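Side-chain contacts in Fe-superoxide dismutase homolog (Plasmodium berghei, PDB 2A03), which probably destroys superoxide radicals, disproportionating them to hydrogen peroxide and molecular oxygen at a metal site that holds manganese in this crystal: residues 24-29 / 187-192; 33-38 / 80-85; 147-152 / 166-171. All blocks are in the same frame, centred on the assembly; numbering follows the deposited sequence. Where two conformers were deposited one is given.

Contact 1: 24-29 / 187-192. With ZN (zinc ion), chain D.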
loop_
_atom_site.group_PDB
_atom_site.type_symbol
_atom_site.label_atom_id
_atom_site.label_comp_id
_atom_site.label_asym_id
_atom_site.label_seq_id
_atom_site.Cartn_x
_atom_site.Cartn_y
_atom_site.Cartn_z
ATOM N N SER A 24 8.456 -21.275 -4.384
ATOM C CA SER A 24 8.236 -21.665 -3.001
ATOM C C SER A 24 9.494 -22.325 -2.463
ATOM O O SER A 24 10.246 -22.915 -3.234
ATOM C CB SER A 24 7.023 -22.591 -2.862
ATOM O OG SER A 24 7.223 -23.891 -3.417
ATOM N N PRO A 25 9.723 -22.238 -1.129
ATOM C CA PRO A 25 8.874 -21.601 -0.109
ATOM C C PRO A 25 9.089 -20.095 -0.006
ATOM O O PRO A 25 8.414 -19.447 0.790
ATOM C CB PRO A 25 9.363 -22.237 1.186
ATOM C CG PRO A 25 10.838 -22.414 0.930
ATOM C CD PRO A 25 10.933 -22.826 -0.525
ATOM N N HIS A 26 10.014 -19.552 -0.795
ATOM C CA HIS A 26 10.351 -18.148 -0.718
ATOM C C HIS A 26 9.157 -17.248 -1.042
ATOM O O HIS A 26 8.830 -16.346 -0.268
ATOM C CB HIS A 26 11.494 -17.857 -1.668
ATOM C CG HIS A 26 12.618 -18.830 -1.537
ATOM N ND1 HIS A 26 13.250 -19.073 -0.337
ATOM C CD2 HIS A 26 13.188 -19.659 -2.443
ATOM C CE1 HIS A 26 14.188 -19.979 -0.522
ATOM N NE2 HIS A 26 14.175 -20.345 -1.790
ATOM N N ILE A 27 8.544 -17.479 -2.201
ATOM C CA ILE A 27 7.226 -16.927 -2.495
ATOM C C ILE A 27 6.314 -18.128 -2.810
ATOM O O ILE A 27 6.641 -18.992 -3.645
ATOM C CB ILE A 27 7.251 -15.867 -3.622
ATOM C CG1 ILE A 27 8.139 -14.679 -3.214
ATOM C CG2 ILE A 27 5.850 -15.337 -3.918
ATOM C CD1 ILE A 27 8.523 -13.754 -4.370
ATOM N N SER A 28 5.196 -18.205 -2.097
ATOM C CA SER A 28 4.300 -19.340 -2.251
ATOM C C SER A 28 3.548 -19.379 -3.594
ATOM O O SER A 28 3.389 -18.366 -4.293
ATOM C CB SER A 28 3.300 -19.410 -1.090
ATOM O OG SER A 28 2.238 -18.507 -1.280
ATOM N N GLU A 29 3.108 -20.585 -3.922
ATOM C CA GLU A 29 2.223 -20.844 -5.045
ATOM C C GLU A 29 0.963 -20.004 -4.975
ATOM O O GLU A 29 0.570 -19.389 -5.974
ATOM C CB GLU A 29 1.860 -22.318 -5.092
ATOM C CG GLU A 29 1.161 -22.716 -6.354
ATOM C CD GLU A 29 0.593 -24.118 -6.272
ATOM O OE1 GLU A 29 -0.386 -24.337 -5.514
ATOM O OE2 GLU A 29 1.121 -24.999 -6.967
ATOM N N TRP A 187 13.433 -13.193 -0.828
ATOM C CA TRP A 187 13.633 -12.720 -2.177
ATOM C C TRP A 187 15.086 -12.845 -2.670
ATOM O O TRP A 187 15.305 -13.022 -3.869
ATOM C CB TRP A 187 13.127 -11.284 -2.303
ATOM C CG TRP A 187 13.252 -10.697 -3.665
ATOM C CD1 TRP A 187 12.355 -10.807 -4.703
ATOM C CD2 TRP A 187 14.326 -9.894 -4.154
ATOM N NE1 TRP A 187 12.815 -10.121 -5.798
ATOM C CE2 TRP A 187 14.021 -9.554 -5.491
ATOM C CE3 TRP A 187 15.517 -9.430 -3.595
ATOM C CZ2 TRP A 187 14.867 -8.774 -6.273
ATOM C CZ3 TRP A 187 16.355 -8.660 -4.377
ATOM C CH2 TRP A 187 16.030 -8.341 -5.703
ATOM N N TRP A 188 16.076 -12.778 -1.778
ATOM C CA TRP A 188 17.468 -12.945 -2.233
ATOM C C TRP A 188 17.763 -14.364 -2.757
ATOM O O TRP A 188 18.711 -14.559 -3.537
ATOM C CB TRP A 188 18.460 -12.562 -1.157
ATOM C CG TRP A 188 18.430 -11.106 -0.865
ATOM C CD1 TRP A 188 17.869 -10.518 0.213
ATOM C CD2 TRP A 188 18.982 -10.056 -1.661
ATOM N NE1 TRP A 188 18.028 -9.165 0.152
ATOM C CE2 TRP A 188 18.704 -8.844 -0.995
ATOM C CE3 TRP A 188 19.683 -10.017 -2.874
ATOM C CZ2 TRP A 188 19.106 -7.588 -1.499
ATOM C CZ3 TRP A 188 20.073 -8.777 -3.381
ATOM C CH2 TRP A 188 19.782 -7.579 -2.692
ATOM N N ASN A 189 16.926 -15.327 -2.361
ATOM C CA ASN A 189 17.013 -16.694 -2.880
ATOM C C ASN A 189 16.443 -16.826 -4.296
ATOM O O ASN A 189 16.596 -17.871 -4.928
ATOM C CB ASN A 189 16.288 -17.677 -1.955
ATOM C CG ASN A 189 16.916 -17.747 -0.591
ATOM O OD1 ASN A 189 18.082 -18.068 -0.468
ATOM N ND2 ASN A 189 16.157 -17.417 0.436
ATOM N N LEU A 190 15.803 -15.762 -4.773
ATOM C CA LEU A 190 15.062 -15.802 -6.039
ATOM C C LEU A 190 15.650 -14.927 -7.150
ATOM O O LEU A 190 15.343 -15.124 -8.324
ATOM C CB LEU A 190 13.611 -15.367 -5.795
ATOM C CG LEU A 190 12.797 -16.287 -4.887
ATOM C CD1 LEU A 190 11.386 -15.771 -4.708
ATOM C CD2 LEU A 190 12.792 -17.705 -5.436
ATOM N N VAL A 191 16.474 -13.959 -6.767
ATOM C CA VAL A 191 16.947 -12.935 -7.681
ATOM C C VAL A 191 17.660 -13.537 -8.895
ATOM O O VAL A 191 18.548 -14.374 -8.765
ATOM C CB VAL A 191 17.801 -11.821 -6.965
ATOM C CG1 VAL A 191 18.947 -12.406 -6.232
ATOM C CG2 VAL A 191 18.315 -10.820 -7.986
ATOM N N ASN A 192 17.199 -13.122 -10.073
ATOM C CA ASN A 192 17.653 -13.637 -11.360
ATOM C C ASN A 192 18.814 -12.808 -11.920
ATOM O O ASN A 192 18.602 -11.786 -12.579
ATOM C CB ASN A 192 16.466 -13.624 -12.338
ATOM C CG ASN A 192 16.732 -14.421 -13.605
ATOM O OD1 ASN A 192 17.866 -14.533 -14.064
ATOM N ND2 ASN A 192 15.678 -14.963 -14.178
HETATM ZN ZN ZN D . 15.585 -21.628 -3.146
HETATM O O HOH W 1 17.490 -20.395 -4.176
HETATM O O HOH W 2 16.639 -21.630 -1.124
#

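Contact 2: 33-38 / 80-85. With MN (manganese (II) ion), chain C.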
loop_
_atom_site.group_PDB
_atom_site.type_symbol
_atom_site.label_atom_id
_atom_site.label_comp_id
_atom_site.label_asym_id
_atom_site.label_seq_id
_atom_site.Cartn_x
_atom_site.Cartn_y
_atom_site.Cartn_z
ATOM N N SER A 33 -0.331 -17.050 -7.628
ATOM C CA SER A 33 -1.617 -17.156 -8.272
ATOM C C SER A 33 -2.448 -15.903 -8.049
ATOM O O SER A 33 -3.048 -15.417 -8.984
ATOM C CB SER A 33 -2.388 -18.422 -7.829
ATOM O OG SER A 33 -2.949 -18.252 -6.547
ATOM N N PHE A 34 -2.478 -15.360 -6.839
ATOM C CA PHE A 34 -3.207 -14.103 -6.616
ATOM C C PHE A 34 -2.472 -12.921 -7.276
ATOM O O PHE A 34 -3.080 -12.103 -7.972
ATOM C CB PHE A 34 -3.448 -13.831 -5.119
ATOM C CG PHE A 34 -4.602 -14.594 -4.545
ATOM C CD1 PHE A 34 -5.913 -14.139 -4.721
ATOM C CD2 PHE A 34 -4.402 -15.774 -3.844
ATOM C CE1 PHE A 34 -7.015 -14.870 -4.205
ATOM C CE2 PHE A 34 -5.493 -16.503 -3.320
ATOM C CZ PHE A 34 -6.795 -16.050 -3.503
ATOM N N HIS A 35 -1.162 -12.851 -7.066
ATOM C CA HIS A 35 -0.362 -11.734 -7.544
ATOM C C HIS A 35 -0.357 -11.656 -9.075
ATOM O O HIS A 35 -0.476 -10.575 -9.640
ATOM C CB HIS A 35 1.066 -11.866 -7.010
ATOM C CG HIS A 35 1.814 -10.575 -6.924
ATOM N ND1 HIS A 35 3.006 -10.460 -6.240
ATOM C CD2 HIS A 35 1.534 -9.340 -7.412
ATOM C CE1 HIS A 35 3.438 -9.212 -6.328
ATOM N NE2 HIS A 35 2.557 -8.509 -7.024
ATOM N N TYR A 36 -0.218 -12.799 -9.741
ATOM C CA TYR A 36 -0.216 -12.842 -11.210
ATOM C C TYR A 36 -1.638 -12.918 -11.808
ATOM O O TYR A 36 -1.983 -12.108 -12.677
ATOM C CB TYR A 36 0.634 -14.008 -11.698
ATOM C CG TYR A 36 0.724 -14.169 -13.215
ATOM C CD1 TYR A 36 1.451 -13.283 -13.983
ATOM C CD2 TYR A 36 0.074 -15.215 -13.865
ATOM C CE1 TYR A 36 1.557 -13.435 -15.337
ATOM C CE2 TYR A 36 0.152 -15.372 -15.246
ATOM C CZ TYR A 36 0.905 -14.478 -15.974
ATOM O OH TYR A 36 1.022 -14.605 -17.334
ATOM N N ASN A 37 -2.448 -13.888 -11.362
ATOM C CA ASN A 37 -3.769 -14.128 -11.968
ATOM C C ASN A 37 -4.855 -13.150 -11.543
ATOM O O ASN A 37 -5.877 -13.043 -12.226
ATOM C CB ASN A 37 -4.261 -15.560 -11.719
ATOM C CG ASN A 37 -3.461 -16.607 -12.496
ATOM O OD1 ASN A 37 -3.070 -16.395 -13.646
ATOM N ND2 ASN A 37 -3.233 -17.758 -11.862
ATOM N N LYS A 38 -4.652 -12.451 -10.421
ATOM C CA LYS A 38 -5.613 -11.434 -9.984
ATOM C C LYS A 38 -5.072 -10.029 -10.096
ATOM O O LYS A 38 -5.653 -9.229 -10.802
ATOM C CB LYS A 38 -6.108 -11.684 -8.568
ATOM C CG LYS A 38 -6.785 -13.012 -8.402
ATOM C CD LYS A 38 -8.121 -12.998 -9.049
ATOM C CE LYS A 38 -8.879 -14.311 -8.815
ATOM N NZ LYS A 38 -10.278 -14.198 -9.419
ATOM N N TRP A 80 3.838 -3.113 -16.473
ATOM C CA TRP A 80 5.258 -3.140 -16.797
ATOM C C TRP A 80 6.084 -3.538 -15.579
ATOM O O TRP A 80 6.980 -4.367 -15.676
ATOM C CB TRP A 80 5.731 -1.769 -17.328
ATOM C CG TRP A 80 7.099 -1.839 -17.912
ATOM C CD1 TRP A 80 7.417 -2.075 -19.221
ATOM C CD2 TRP A 80 8.354 -1.723 -17.208
ATOM N NE1 TRP A 80 8.774 -2.107 -19.372
ATOM C CE2 TRP A 80 9.372 -1.907 -18.153
ATOM C CE3 TRP A 80 8.700 -1.503 -15.877
ATOM C CZ2 TRP A 80 10.720 -1.857 -17.817
ATOM C CZ3 TRP A 80 10.024 -1.459 -15.536
ATOM C CH2 TRP A 80 11.028 -1.642 -16.505
ATOM N N ASN A 81 5.789 -2.909 -14.442
ATOM C CA ASN A 81 6.498 -3.189 -13.197
ATOM C C ASN A 81 6.410 -4.681 -12.810
ATOM O O ASN A 81 7.414 -5.292 -12.453
ATOM C CB ASN A 81 5.962 -2.329 -12.049
ATOM C CG ASN A 81 6.169 -0.831 -12.259
ATOM O OD1 ASN A 81 7.015 -0.398 -13.050
ATOM N ND2 ASN A 81 5.371 -0.024 -11.537
ATOM N N HIS A 82 5.214 -5.263 -12.879
ATOM C CA HIS A 82 5.037 -6.665 -12.498
ATOM C C HIS A 82 5.726 -7.618 -13.441
ATOM O O HIS A 82 6.364 -8.557 -12.995
ATOM C CB HIS A 82 3.571 -7.028 -12.361
ATOM C CG HIS A 82 2.976 -6.506 -11.103
ATOM N ND1 HIS A 82 2.492 -5.220 -10.996
ATOM C CD2 HIS A 82 2.851 -7.069 -9.879
ATOM C CE1 HIS A 82 2.078 -5.020 -9.757
ATOM N NE2 HIS A 82 2.295 -6.122 -9.057
ATOM N N SER A 83 5.632 -7.359 -14.736
ATOM C CA SER A 83 6.397 -8.142 -15.701
ATOM C C SER A 83 7.897 -8.079 -15.408
ATOM O O SER A 83 8.595 -9.077 -15.550
ATOM C CB SER A 83 6.092 -7.690 -17.139
ATOM O OG SER A 83 4.740 -7.990 -17.447
ATOM N N PHE A 84 8.381 -6.906 -14.995
ATOM C CA PHE A 84 9.795 -6.739 -14.679
ATOM C C PHE A 84 10.169 -7.489 -13.405
ATOM O O PHE A 84 11.262 -8.047 -13.288
ATOM C CB PHE A 84 10.145 -5.261 -14.557
ATOM C CG PHE A 84 11.602 -4.971 -14.778
ATOM C CD1 PHE A 84 12.129 -4.944 -16.066
ATOM C CD2 PHE A 84 12.446 -4.729 -13.711
ATOM C CE1 PHE A 84 13.476 -4.672 -16.289
ATOM C CE2 PHE A 84 13.786 -4.467 -13.917
ATOM C CZ PHE A 84 14.306 -4.430 -15.215
ATOM N N TYR A 85 9.229 -7.515 -12.465
ATOM C CA TYR A 85 9.378 -8.244 -11.208
ATOM C C TYR A 85 9.432 -9.774 -11.429
ATOM O O TYR A 85 10.285 -10.475 -10.861
ATOM C CB TYR A 85 8.242 -7.779 -10.261
ATOM C CG TYR A 85 8.029 -8.528 -8.964
ATOM C CD1 TYR A 85 8.948 -8.442 -7.918
ATOM C CD2 TYR A 85 6.874 -9.281 -8.761
ATOM C CE1 TYR A 85 8.749 -9.122 -6.725
ATOM C CE2 TYR A 85 6.650 -9.943 -7.552
ATOM C CZ TYR A 85 7.587 -9.853 -6.539
ATOM O OH TYR A 85 7.385 -10.522 -5.345
HETATM MN MN MN C . 2.449 -6.366 -7.001
HETATM O O HOH W 3 5.039 -11.735 -4.762
HETATM O O HOH W 4 2.527 -4.057 -6.934
#

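Contact 3: 147-152 / 166-171. With MN (manganese (II) ion), chain C.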
loop_
_atom_site.group_PDB
_atom_site.type_symbol
_atom_site.label_atom_id
_atom_site.label_comp_id
_atom_site.label_asym_id
_atom_site.label_seq_id
_atom_site.Cartn_x
_atom_site.Cartn_y
_atom_site.Cartn_z
ATOM N N THR A 147 10.437 3.755 -5.480
ATOM C CA THR A 147 9.314 4.492 -6.019
ATOM C C THR A 147 8.050 4.130 -5.255
ATOM O O THR A 147 7.963 3.100 -4.614
ATOM C CB THR A 147 9.095 4.197 -7.518
ATOM O OG1 THR A 147 8.807 2.802 -7.706
ATOM C CG2 THR A 147 10.312 4.621 -8.347
ATOM N N HIS A 148 7.087 5.029 -5.320
ATOM C CA HIS A 148 5.839 4.894 -4.614
ATOM C C HIS A 148 4.785 4.419 -5.593
ATOM O O HIS A 148 4.741 4.873 -6.741
ATOM C CB HIS A 148 5.442 6.226 -4.004
ATOM C CG HIS A 148 4.585 6.089 -2.791
ATOM N ND1 HIS A 148 4.941 5.290 -1.721
ATOM C CD2 HIS A 148 3.381 6.623 -2.484
ATOM C CE1 HIS A 148 3.998 5.354 -0.801
ATOM N NE2 HIS A 148 3.042 6.156 -1.238
ATOM N N ASP A 149 3.913 3.544 -5.100
ATOM C CA ASP A 149 2.774 3.062 -5.847
ATOM C C ASP A 149 3.159 2.439 -7.199
ATOM O O ASP A 149 3.715 1.334 -7.218
ATOM C CB ASP A 149 1.741 4.186 -5.948
ATOM C CG ASP A 149 1.142 4.535 -4.589
ATOM O OD1 ASP A 149 1.183 3.698 -3.662
ATOM O OD2 ASP A 149 0.606 5.640 -4.441
ATOM N N ALA A 150 2.890 3.132 -8.309
ATOM C CA ALA A 150 3.143 2.594 -9.661
ATOM C C ALA A 150 4.407 3.136 -10.267
ATOM O O ALA A 150 4.748 2.792 -11.408
ATOM C CB ALA A 150 1.980 2.883 -10.591
ATOM N N GLY A 151 5.100 3.990 -9.515
ATOM C CA GLY A 151 6.248 4.711 -10.048
ATOM C C GLY A 151 7.384 3.796 -10.471
ATOM O O GLY A 151 7.590 2.740 -9.870
ATOM N N ASN A 152 8.099 4.191 -11.524
ATOM C CA ASN A 152 9.321 3.496 -11.928
ATOM C C ASN A 152 10.351 4.477 -12.502
ATOM O O ASN A 152 9.984 5.586 -12.907
ATOM C CB ASN A 152 9.003 2.354 -12.896
ATOM C CG ASN A 152 8.554 2.835 -14.266
ATOM O OD1 ASN A 152 9.251 3.596 -14.943
ATOM N ND2 ASN A 152 7.402 2.355 -14.697
ATOM N N ASP A 166 8.939 -5.982 -5.645
ATOM C CA ASP A 166 7.651 -5.421 -5.237
ATOM C C ASP A 166 7.547 -5.418 -3.701
ATOM O O ASP A 166 7.702 -6.457 -3.069
ATOM C CB ASP A 166 6.552 -6.308 -5.844
ATOM C CG ASP A 166 5.158 -5.680 -5.800
ATOM O OD1 ASP A 166 4.971 -4.582 -5.230
ATOM O OD2 ASP A 166 4.232 -6.302 -6.373
ATOM N N VAL A 167 7.253 -4.262 -3.106
ATOM C CA VAL A 167 6.923 -4.214 -1.686
ATOM C C VAL A 167 5.499 -3.717 -1.375
ATOM O O VAL A 167 5.209 -3.398 -0.241
ATOM C CB VAL A 167 7.975 -3.427 -0.848
ATOM C CG1 VAL A 167 9.382 -4.064 -1.000
ATOM C CG2 VAL A 167 8.005 -1.958 -1.206
ATOM N N TRP A 168 4.596 -3.695 -2.357
ATOM C CA TRP A 168 3.147 -3.659 -2.018
ATOM C C TRP A 168 2.854 -4.828 -1.072
ATOM O O TRP A 168 3.386 -5.935 -1.264
ATOM C CB TRP A 168 2.258 -3.811 -3.255
ATOM C CG TRP A 168 2.203 -2.596 -4.143
ATOM C CD1 TRP A 168 3.262 -1.953 -4.746
ATOM C CD2 TRP A 168 1.029 -1.881 -4.541
ATOM N NE1 TRP A 168 2.807 -0.889 -5.481
ATOM C CE2 TRP A 168 1.445 -0.822 -5.375
ATOM C CE3 TRP A 168 -0.332 -2.028 -4.270
ATOM C CZ2 TRP A 168 0.545 0.077 -5.937
ATOM C CZ3 TRP A 168 -1.213 -1.146 -4.832
ATOM C CH2 TRP A 168 -0.775 -0.103 -5.655
ATOM N N GLU A 169 1.989 -4.612 -0.083
ATOM C CA GLU A 169 1.685 -5.661 0.896
ATOM C C GLU A 169 1.222 -6.982 0.240
ATOM O O GLU A 169 1.498 -8.065 0.776
ATOM C CB GLU A 169 0.687 -5.168 1.952
ATOM C CG GLU A 169 1.347 -4.244 2.947
ATOM C CD GLU A 169 0.411 -3.556 3.942
ATOM O OE1 GLU A 169 -0.755 -3.227 3.606
ATOM O OE2 GLU A 169 0.884 -3.291 5.071
ATOM N N HIS A 170 0.543 -6.899 -0.905
ATOM C CA HIS A 170 0.003 -8.098 -1.580
ATOM C C HIS A 170 1.087 -9.030 -2.101
ATOM O O HIS A 170 0.827 -10.207 -2.376
ATOM C CB HIS A 170 -0.978 -7.729 -2.725
ATOM C CG HIS A 170 -0.351 -7.027 -3.897
ATOM N ND1 HIS A 170 -0.781 -5.789 -4.339
ATOM C CD2 HIS A 170 0.630 -7.410 -4.756
ATOM C CE1 HIS A 170 -0.069 -5.429 -5.396
ATOM N NE2 HIS A 170 0.799 -6.392 -5.666
ATOM N N ALA A 171 2.292 -8.499 -2.262
ATOM C CA ALA A 171 3.411 -9.289 -2.720
ATOM C C ALA A 171 3.826 -10.308 -1.671
ATOM O O ALA A 171 4.410 -11.340 -2.017
ATOM C CB ALA A 171 4.612 -8.382 -3.078
HETATM MN MN MN C . 2.449 -6.366 -7.001
HETATM O O HOH W 4 2.527 -4.057 -6.934
#

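Contact 1: 24-29 / 187-192
H26 and L190 bring together two loops of the iron/manganese superoxide dismutase fold: 24-29, which leads into helix 29-51 of the alpha-hairpin domain, and 187-192, which links helix 180-187 to helix 193-204 of the C-terminal domain. H26 buries more surface here than any other residue. Its CB rests on the end of L190, with CD1 of that leucine 3.7 Å from H26 CB. With CG anti to its carbonyl carbon and beside the backbone N (chi1 -48°), the imidazole turns one face to N189. Farther along the ring, H26 CD2 meets L190 CD2 at 3.6 Å. N189 CB sits over the middle of that face, a CH-pi contact 3.5 Å from the H26 centroid and 13° off the normal, while P25 CD lies over the opposite face. The N189 amide slants 27° against the imidazole; its ND2 comes near H26 ND1 without bonding, both being donors, and makes a weak bond back to A186 O instead. At the tip, H26 NE2 binds zinc at 2.3 Å, joined by two waters. Beneath the imidazole the contact turns apolar: I27 CD1 touches L190 CD1 at 3.5 Å, and L190 also leans on L23. The loop then enters helix 29-51, whose N-cap S28 accepts from T31 N through OG. Zinc links the two loops indirectly as well: water 1, one of its ligands, donates to the backbone O of N189 at 2.8 Å.

Contact 2: 33-38 / 80-85
H35 and H82 approach each other from two helical segments, 33-38 on helix 29-51, with a wider pi-type turn at 35-38, and 80-85 on helix 70-87; these are helices of the alpha-hairpin domain, which supplies two of the four protein ligands of the superoxide dismutase metal site. Each histidine grips the manganese through NE2, H35 NE2 at 2.1 Å and H82 NE2 at the same length. The H35 side chain reaches across with CG anti to the backbone N (chi1 -156°). The two imidazoles meet rim to rim, planes 80° apart, neither over the face of the other. Their NE2 atoms are 3.1 Å apart, a closeness imposed by the shared metal and not by a hydrogen bond. H35 NE2 and water 4 lie almost in line through the manganese, from opposite sides, while H82 comes in from the flank; with D166 and H170 this gives five ligands in an arrangement consistent with the trigonal bipyramid of this family, H35 and water at its apices. The other nitrogens of the imidazoles are held as well: H82 ND1 bonds to Q78 O, one turn back on its own helix, and H35 ND1 donates to water 3 at 2.8 Å. Y85 lies obliquely against H35, its CE2 3.5 Å from H35 CE1, completing a buried aromatic cluster. The tyrosine hydroxyl also bonds to Y183 OH, so its position is tied to the C-terminal domain. At the far end of the cluster water 3 lies in the plane of both rings, 2.7 Å from Y85 OH.

Contact 3: 147-152 / 166-171
W168 and D149 meet where the turn ending strand 142-148 faces the metal-binding loop after strand 160-166, both in the C-terminal alpha/beta domain of the dismutase. The indole W168 NE1 donates to D149 O at 3.0 Å, with an angle of 154° at the hydrogen. The oxygen lies in the indole plane, but the donor approaches 36° above the carbonyl plane. Alongside this bond W168 CZ2 packs on D149 CA at 3.7 Å, so the rim of the indole rests on the backbone while the aspartate CB points away. The carbonyl is presented by a type II' turn from H148 to G151, closed by G151 N bonding to H148 O; D149 takes the positive phi that this turn requires at its second residue (56°). On the metal side, D166 serves twice. Its OD2 binds the manganese at 1.9 Å, and its OD1 accepts from W168 N at 3.0 Å, forming an Asx turn that fixes the start of the tryptophan. The indole in turn lies beneath the manganese-bound water 4, whose oxygen is above one ring face, offset toward the rim. H170 binds the manganese through NE2 at 2.1 Å, and W168 CB lies over one face of the H170 ring, toward its rim; W168 thus meets D166 through its backbone N, water 4 through its indole and H170 through its CB. Farther out the second subunit adds to the surroundings: its F127 meets the indole ring, and E169 of the second subunit bonds through OE2 to H170 ND1.

Contacts 2 and 3 build one metal site from two domains: the helices of 33-38 / 80-85 and the loop 166-171 each supply two manganese ligands, and water 4 belongs to both. N81 joins them again, probably through hydrogen bonds with A150 and N152. Contact 2 is buried and contact 3 partly so; the second subunit touches segments of both. Contact 1, about 14 Å from contact 2 between centres, lies farther from the chain's centre; its zinc has one histidine and two waters where the manganese has four protein ligands. Contact 1 is mostly apolar and CH-pi, yet its I27 touches Y85 of contact 2.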